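Local coordinates for cyclic dimeric GMP binding protein (Pseudomonas fluorescens, PDB 3PJV) that binds cyclic di-GMP and takes part in inside-out signalling that controls periplasmic proteolysis, probably through the protease LapG, at residues A[44-49]-A[56-61]. Residues are numbered along the deposited sequence; the frame is centred on the assembly and turned at random.
Sequences LLVSSI and SSIRVV
Ile58 meets two residues of helix 39-50, one through each of its branches. From Ile58 CB, which stays 4.3 Å from Val46 CG1, the short branch ends at Ile58 CG2, 3.9 Å from that same methyl; the two side chains run alongside one another, pointing opposite ways. The longer branch first passes through Ile58 CG1, still 5.4 Å from Ile49 CG2. With chi2 extended (178°), Ile58 CD1 continues on to the helix, where it lies 4.0 Å from Ile49 CG2, the two chains being roughly perpendicular. Val46 uses one methyl for Ile58 and the other for Val60: with CG1 anti to its backbone N (chi1 174°), Val46 CG2 is directed to Val60 CG2, which it reaches at 3.9 Å. All three approaches are methyl to methyl, and no hydrogen bond joins the segments. The helix runs nearly antiparallel to the strand (163°), the axes of the two segments approaching to 9.7 Å, and Val46 and Ile58 set the register with CA atoms 7.5 Å apart. This is helix-on-sheet packing within the LapD/MoxY periplasmic domain: helix 39-50 lies against the hairpin of strands 55-62 and 68-73, whose Val70 touches both Val46 and Val60, and the long helix 6-32 adds Leu28 against Ile58 and Leu32 against Val60. The strand's alternation is evident at Arg59, whose CB points away from the helix. Residues 57-61 pair antiparallel with a strand of the second subunit, so the sheet runs on across the interface, where Arg59 NH1 forms a salt bridge with Glu111 OE1 of that subunit.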
loop_
_atom_site.group_PDB
_atom_site.type_symbol
_atom_site.label_atom_id
_atom_site.label_comp_id
_atom_site.label_asym_id
_atom_site.label_seq_id
_atom_site.Cartn_x
_atom_site.Cartn_y
_atom_site.Cartn_z
ATOM N N LEU A 44 -5.872 -10.949 -15.049
ATOM C CA LEU A 44 -6.762 -10.269 -14.108
ATOM C C LEU A 44 -6.163 -10.184 -12.714
ATOM O O LEU A 44 -6.202 -9.139 -12.064
ATOM C CB LEU A 44 -8.114 -10.975 -14.017
ATOM C CG LEU A 44 -9.222 -10.436 -14.907
ATOM C CD1 LEU A 44 -10.570 -10.789 -14.305
ATOM C CD2 LEU A 44 -9.081 -8.938 -15.045
ATOM N N LEU A 45 -5.622 -11.305 -12.250
ATOM C CA LEU A 45 -5.058 -11.383 -10.909
ATOM C C LEU A 45 -3.813 -10.521 -10.754
ATOM O O LEU A 45 -3.603 -9.915 -9.707
ATOM C CB LEU A 45 -4.741 -12.836 -10.553
ATOM C CG LEU A 45 -6.001 -13.650 -10.258
ATOM C CD1 LEU A 45 -5.672 -15.132 -10.162
ATOM C CD2 LEU A 45 -6.673 -13.150 -8.981
ATOM N N VAL A 46 -2.993 -10.455 -11.797
ATOM C CA VAL A 46 -1.823 -9.592 -11.751
ATOM C C VAL A 46 -2.228 -8.110 -11.791
ATOM O O VAL A 46 -1.691 -7.294 -11.045
ATOM C CB VAL A 46 -0.841 -9.891 -12.890
ATOM C CG1 VAL A 46 0.311 -8.872 -12.894
ATOM C CG2 VAL A 46 -0.296 -11.317 -12.765
ATOM N N SER A 47 -3.182 -7.775 -12.656
ATOM C CA SER A 47 -3.659 -6.391 -12.754
ATOM C C SER A 47 -4.244 -5.896 -11.443
ATOM O O SER A 47 -4.015 -4.748 -11.045
ATOM C CB SER A 47 -4.710 -6.260 -13.862
ATOM O OG SER A 47 -4.102 -6.330 -15.132
ATOM N N SER A 48 -5.013 -6.759 -10.790
ATOM C CA SER A 48 -5.617 -6.457 -9.499
ATOM C C SER A 48 -4.577 -5.875 -8.549
ATOM O O SER A 48 -4.729 -4.761 -8.050
ATOM C CB SER A 48 -6.236 -7.728 -8.904
ATOM O OG SER A 48 -6.791 -7.501 -7.620
ATOM N N ILE A 49 -3.511 -6.634 -8.319
ATOM C CA ILE A 49 -2.434 -6.218 -7.428
ATOM C C ILE A 49 -1.682 -4.982 -7.942
ATOM O O ILE A 49 -1.366 -4.077 -7.173
ATOM C CB ILE A 49 -1.449 -7.386 -7.188
ATOM C CG1 ILE A 49 -2.222 -8.607 -6.688
ATOM C CG2 ILE A 49 -0.333 -6.987 -6.217
ATOM C CD1 ILE A 49 -3.047 -8.346 -5.441
ATOM N N SER A 56 6.596 -0.962 -8.594
ATOM C CA SER A 56 7.273 -0.475 -9.797
ATOM C C SER A 56 7.101 -1.457 -10.952
ATOM O O SER A 56 7.058 -1.065 -12.128
ATOM C CB SER A 56 8.777 -0.291 -9.530
ATOM O OG SER A 56 9.003 0.620 -8.470
ATOM N N SER A 57 7.024 -2.738 -10.612
ATOM C CA SER A 57 6.887 -3.786 -11.620
ATOM C C SER A 57 6.400 -5.111 -11.034
ATOM O O SER A 57 6.660 -5.424 -9.878
ATOM C CB SER A 57 8.231 -3.995 -12.327
ATOM O OG SER A 57 9.198 -4.558 -11.446
ATOM N N ILE A 58 5.682 -5.872 -11.858
ATOM C CA ILE A 58 5.320 -7.260 -11.551
ATOM C C ILE A 58 5.449 -8.035 -12.849
ATOM O O ILE A 58 4.980 -7.593 -13.892
ATOM C CB ILE A 58 3.881 -7.396 -11.042
ATOM C CG1 ILE A 58 3.701 -6.578 -9.766
ATOM C CG2 ILE A 58 3.533 -8.875 -10.745
ATOM C CD1 ILE A 58 2.295 -6.620 -9.220
ATOM N N ARG A 59 6.103 -9.182 -12.787
ATOM C CA ARG A 59 6.299 -10.007 -13.959
ATOM C C ARG A 59 6.070 -11.464 -13.574
ATOM O O ARG A 59 6.459 -11.887 -12.490
ATOM C CB ARG A 59 7.726 -9.801 -14.483
ATOM C CG ARG A 59 8.090 -10.559 -15.743
ATOM C CD ARG A 59 9.556 -10.298 -16.091
ATOM N NE ARG A 59 10.015 -11.089 -17.220
ATOM C CZ ARG A 59 11.170 -11.748 -17.257
ATOM N NH1 ARG A 59 11.995 -11.710 -16.215
ATOM N NH2 ARG A 59 11.500 -12.449 -18.337
ATOM N N VAL A 60 5.423 -12.222 -14.451
ATOM C CA VAL A 60 5.258 -13.660 -14.233
ATOM C C VAL A 60 5.985 -14.334 -15.374
ATOM O O VAL A 60 5.741 -14.032 -16.534
ATOM C CB VAL A 60 3.763 -14.067 -14.220
ATOM C CG1 VAL A 60 3.613 -15.571 -13.988
ATOM C CG2 VAL A 60 3.015 -13.256 -13.152
ATOM N N VAL A 61 6.918 -15.209 -15.029
ATOM C CA VAL A 61 7.769 -15.875 -16.010
ATOM C C VAL A 61 7.460 -17.373 -16.065
ATOM O O VAL A 61 7.404 -18.049 -15.037
ATOM C CB VAL A 61 9.264 -15.658 -15.683
ATOM C CG1 VAL A 61 10.160 -16.427 -16.669
ATOM C CG2 VAL A 61 9.590 -14.170 -15.693
#